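PDB 1UWW: endoglucanase from Bacillus akibai, which hydrolyses internal beta-1,4-glucosidic linkages of cellulose, the piece described here being its family 28 carbohydrate-binding module, specific for non-crystalline cellulose. Local coordinates for residues A[30-35]-A[40-45]. Numbering follows the deposited sequence.
Sequences WDWAGE and TALTIE
D31 meets L42 through its backbone, the CA lying 4.0 Å from CD1 of L42. A carboxylate suits this partly exposed place on an edge strand, between two basic side chains: OD1 forms a salt bridge with R27 and OD2 one with K13, while the backbone N of W32 donates to OD1 from its anti side, 33° out of the carboxylate plane. W32 meets both T40 and L42, since tryptophan offers a broad apolar face and an N-H at its rim. Its CG stands anti to the carbonyl carbon (chi1 -68°), which sends the indole across to 40-45. There NE1 donates to the backbone O of T40 over 2.9 Å, with an N-H...O angle of 158° and the oxygen almost in the indole plane. Branched L42 suits the ring face: its CD1 sits 3.6 Å from the centroid of the five-membered ring of W32 in a CH-pi contact, while CD2 lies 3.7 Å from CZ2. Rim and face are thus both held, which should restrict indole rotation; W55 adds an edge-to-face contact. The T40 hydroxyl bonds to the carbonyl of E56. W32, on edge strand 30-32, thus packs on residues leading into edge strand 43-47, joining the two sheets at one margin of the jelly-roll beta-sandwich.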
ATOM      1  N   TRP A  30     -22.540   6.790  -3.922  1.00 18.75           N
ATOM      2  CA  TRP A  30     -21.373   6.814  -3.024  1.00 18.66           C
ATOM      3  C   TRP A  30     -21.763   7.258  -1.623  1.00 19.50           C
ATOM      4  O   TRP A  30     -22.538   8.205  -1.451  1.00 20.97           O
ATOM      5  CB  TRP A  30     -20.299   7.740  -3.601  1.00 17.78           C
ATOM      6  CG  TRP A  30     -19.642   7.160  -4.805  1.00 17.37           C
ATOM      7  CD1 TRP A  30     -20.044   7.250  -6.108  1.00 17.99           C
ATOM      8  CD2 TRP A  30     -18.474   6.341  -4.801  1.00 16.72           C
ATOM      9  NE1 TRP A  30     -19.180   6.549  -6.908  1.00 18.23           N
ATOM     10  CE2 TRP A  30     -18.224   5.956  -6.130  1.00 17.94           C
ATOM     11  CE3 TRP A  30     -17.637   5.848  -3.794  1.00 18.78           C
ATOM     12  CZ2 TRP A  30     -17.153   5.136  -6.482  1.00 18.55           C
ATOM     13  CZ3 TRP A  30     -16.577   5.039  -4.137  1.00 19.20           C
ATOM     14  CH2 TRP A  30     -16.339   4.690  -5.481  1.00 20.42           C
ATOM     15  N   ASP A  31     -21.173   6.626  -0.627  1.00 19.76           N
ATOM     16  CA  ASP A  31     -21.462   6.910   0.768  1.00 20.08           C
ATOM     17  C   ASP A  31     -20.242   6.555   1.600  1.00 19.83           C
ATOM     18  O   ASP A  31     -19.240   6.050   1.077  1.00 19.73           O
ATOM     19  CB  ASP A  31     -22.649   6.062   1.211  1.00 20.89           C
ATOM     20  CG  ASP A  31     -23.463   6.687   2.308  1.00 24.23           C
ATOM     21  OD1 ASP A  31     -23.029   7.669   2.941  1.00 26.05           O
ATOM     22  OD2 ASP A  31     -24.618   6.248   2.579  1.00 32.39           O
ATOM     23  N   TRP A  32     -20.307   6.824   2.889  1.00 19.47           N
ATOM     24  CA  TRP A  32     -19.270   6.383   3.816  1.00 18.91           C
ATOM     25  C   TRP A  32     -19.418   4.898   4.127  1.00 19.84           C
ATOM     26  O   TRP A  32     -20.531   4.422   4.410  1.00 21.60           O
ATOM     27  CB  TRP A  32     -19.320   7.167   5.120  1.00 19.22           C
ATOM     28  CG  TRP A  32     -18.951   8.590   4.997  1.00 18.45           C
ATOM     29  CD1 TRP A  32     -19.715   9.672   5.342  1.00 20.22           C
ATOM     30  CD2 TRP A  32     -17.709   9.142   4.494  1.00 18.19           C
ATOM     31  NE1 TRP A  32     -19.042  10.841   5.092  1.00 19.39           N
ATOM     32  CE2 TRP A  32     -17.803  10.546   4.571  1.00 18.57           C
ATOM     33  CE3 TRP A  32     -16.514   8.580   4.019  1.00 18.77           C
ATOM     34  CZ2 TRP A  32     -16.761  11.385   4.207  1.00 18.58           C
ATOM     35  CZ3 TRP A  32     -15.497   9.427   3.637  1.00 17.93           C
ATOM     36  CH2 TRP A  32     -15.624  10.813   3.743  1.00 19.07           C
ATOM     37  N   ALA A  33     -18.316   4.155   4.129  1.00 19.56           N
ATOM     38  CA  ALA A  33     -18.302   2.816   4.705  1.00 21.08           C
ATOM     39  C   ALA A  33     -18.568   2.929   6.206  1.00 22.32           C
ATOM     40  O   ALA A  33     -18.209   3.939   6.822  1.00 21.97           O
ATOM     41  CB  ALA A  33     -16.972   2.130   4.443  1.00 20.29           C
ATOM     42  N   GLY A  34     -19.200   1.909   6.802  1.00 24.73           N
ATOM     43  CA  GLY A  34     -19.437   1.892   8.244  1.00 25.90           C
ATOM     44  C   GLY A  34     -18.154   2.045   9.059  1.00 26.51           C
ATOM     45  O   GLY A  34     -18.136   2.711  10.092  1.00 28.13           O
ATOM     46  N   GLU A  35     -17.050   1.493   8.558  1.00 26.64           N
ATOM     47  CA  GLU A  35     -15.759   1.615   9.246  1.00 27.17           C
ATOM     48  C   GLU A  35     -14.968   2.907   8.949  1.00 25.26           C
ATOM     49  O   GLU A  35     -13.831   3.048   9.387  1.00 25.30           O
ATOM     50  CB  GLU A  35     -14.880   0.397   8.930  1.00 28.30           C
ATOM     51  CG  GLU A  35     -15.408  -0.909   9.496  1.00 32.46           C
ATOM     52  CD  GLU A  35     -15.244  -1.001  11.010  1.00 37.97           C
ATOM     53  OE1 GLU A  35     -14.086  -0.933  11.502  1.00 42.36           O
ATOM     54  OE2 GLU A  35     -16.269  -1.140  11.719  1.00 43.03           O
ATOM     55  N   THR A  40     -17.983  13.096   7.883  1.00 25.10           N
ATOM     56  CA  THR A  40     -18.363  14.490   7.604  1.00 25.20           C
ATOM     57  C   THR A  40     -19.268  14.602   6.352  1.00 23.38           C
ATOM     58  O   THR A  40     -19.360  13.683   5.550  1.00 22.52           O
ATOM     59  CB  THR A  40     -17.059  15.419   7.432  1.00 23.55           C
ATOM     60  OG1 THR A  40     -16.230  14.975   6.339  1.00 28.57           O
ATOM     61  CG2 THR A  40     -16.124  15.389   8.636  1.00 26.96           C
ATOM     62  N   ALA A  41     -19.922  15.740   6.164  1.00 22.70           N
ATOM     63  CA  ALA A  41     -20.812  15.948   5.027  1.00 21.80           C
ATOM     64  C   ALA A  41     -20.122  15.660   3.673  1.00 20.14           C
ATOM     65  O   ALA A  41     -19.061  16.220   3.362  1.00 20.02           O
ATOM     66  CB  ALA A  41     -21.326  17.378   5.031  1.00 22.30           C
ATOM     67  N   LEU A  42     -20.765  14.800   2.898  1.00 19.67           N
ATOM     68  CA  LEU A  42     -20.377  14.488   1.523  1.00 20.07           C
ATOM     69  C   LEU A  42     -21.293  15.290   0.619  1.00 20.49           C
ATOM     70  O   LEU A  42     -22.511  15.064   0.599  1.00 20.88           O
ATOM     71  CB  LEU A  42     -20.574  13.011   1.221  1.00 20.95           C
ATOM     72  CG  LEU A  42     -19.537  12.025   1.708  1.00 21.81           C
ATOM     73  CD1 LEU A  42     -20.065  10.595   1.672  1.00 21.92           C
ATOM     74  CD2 LEU A  42     -18.282  12.133   0.864  1.00 21.66           C
ATOM     75  N   THR A  43     -20.727  16.237  -0.100  1.00 19.30           N
ATOM     76  CA  THR A  43     -21.492  17.109  -0.990  1.00 20.21           C
ATOM     77  C   THR A  43     -20.891  17.139  -2.386  1.00 20.80           C
ATOM     78  O   THR A  43     -19.782  16.648  -2.625  1.00 22.03           O
ATOM     79  CB  THR A  43     -21.585  18.539  -0.430  1.00 20.89           C
ATOM     80  OG1 THR A  43     -20.279  19.090  -0.320  1.00 22.70           O
ATOM     81  CG2 THR A  43     -22.211  18.550   0.977  1.00 22.75           C
ATOM     82  N   ILE A  44     -21.627  17.698  -3.323  1.00 20.81           N
ATOM     83  CA  ILE A  44     -21.135  17.843  -4.669  1.00 20.52           C
ATOM     84  C   ILE A  44     -20.625  19.278  -4.844  1.00 21.19           C
ATOM     85  O   ILE A  44     -21.373  20.239  -4.632  1.00 21.95           O
ATOM     86  CB  ILE A  44     -22.252  17.518  -5.694  1.00 20.56           C
ATOM     87  CG1 ILE A  44     -22.830  16.097  -5.504  1.00 20.28           C
ATOM     88  CG2 ILE A  44     -21.701  17.698  -7.118  1.00 21.02           C
ATOM     89  CD1 ILE A  44     -21.805  15.004  -5.346  1.00 20.99           C
ATOM     90  N   GLU A  45     -19.360  19.432  -5.214  1.00 20.51           N
ATOM     91  CA  GLU A  45     -18.701  20.732  -5.304  1.00 20.88           C
ATOM     92  C   GLU A  45     -17.894  20.821  -6.614  1.00 21.43           C
ATOM     93  O   GLU A  45     -17.416  19.819  -7.145  1.00 20.98           O
ATOM     94  CB  GLU A  45     -17.790  20.971  -4.096  1.00 21.33           C
ATOM     95  CG  GLU A  45     -18.448  20.777  -2.736  1.00 22.37           C
ATOM     96  CD  GLU A  45     -19.484  21.823  -2.394  1.00 25.76           C
ATOM     97  OE1 GLU A  45     -19.530  22.889  -3.076  1.00 29.46           O
ATOM     98  OE2 GLU A  45     -20.259  21.533  -1.446  1.00 26.80           O
TER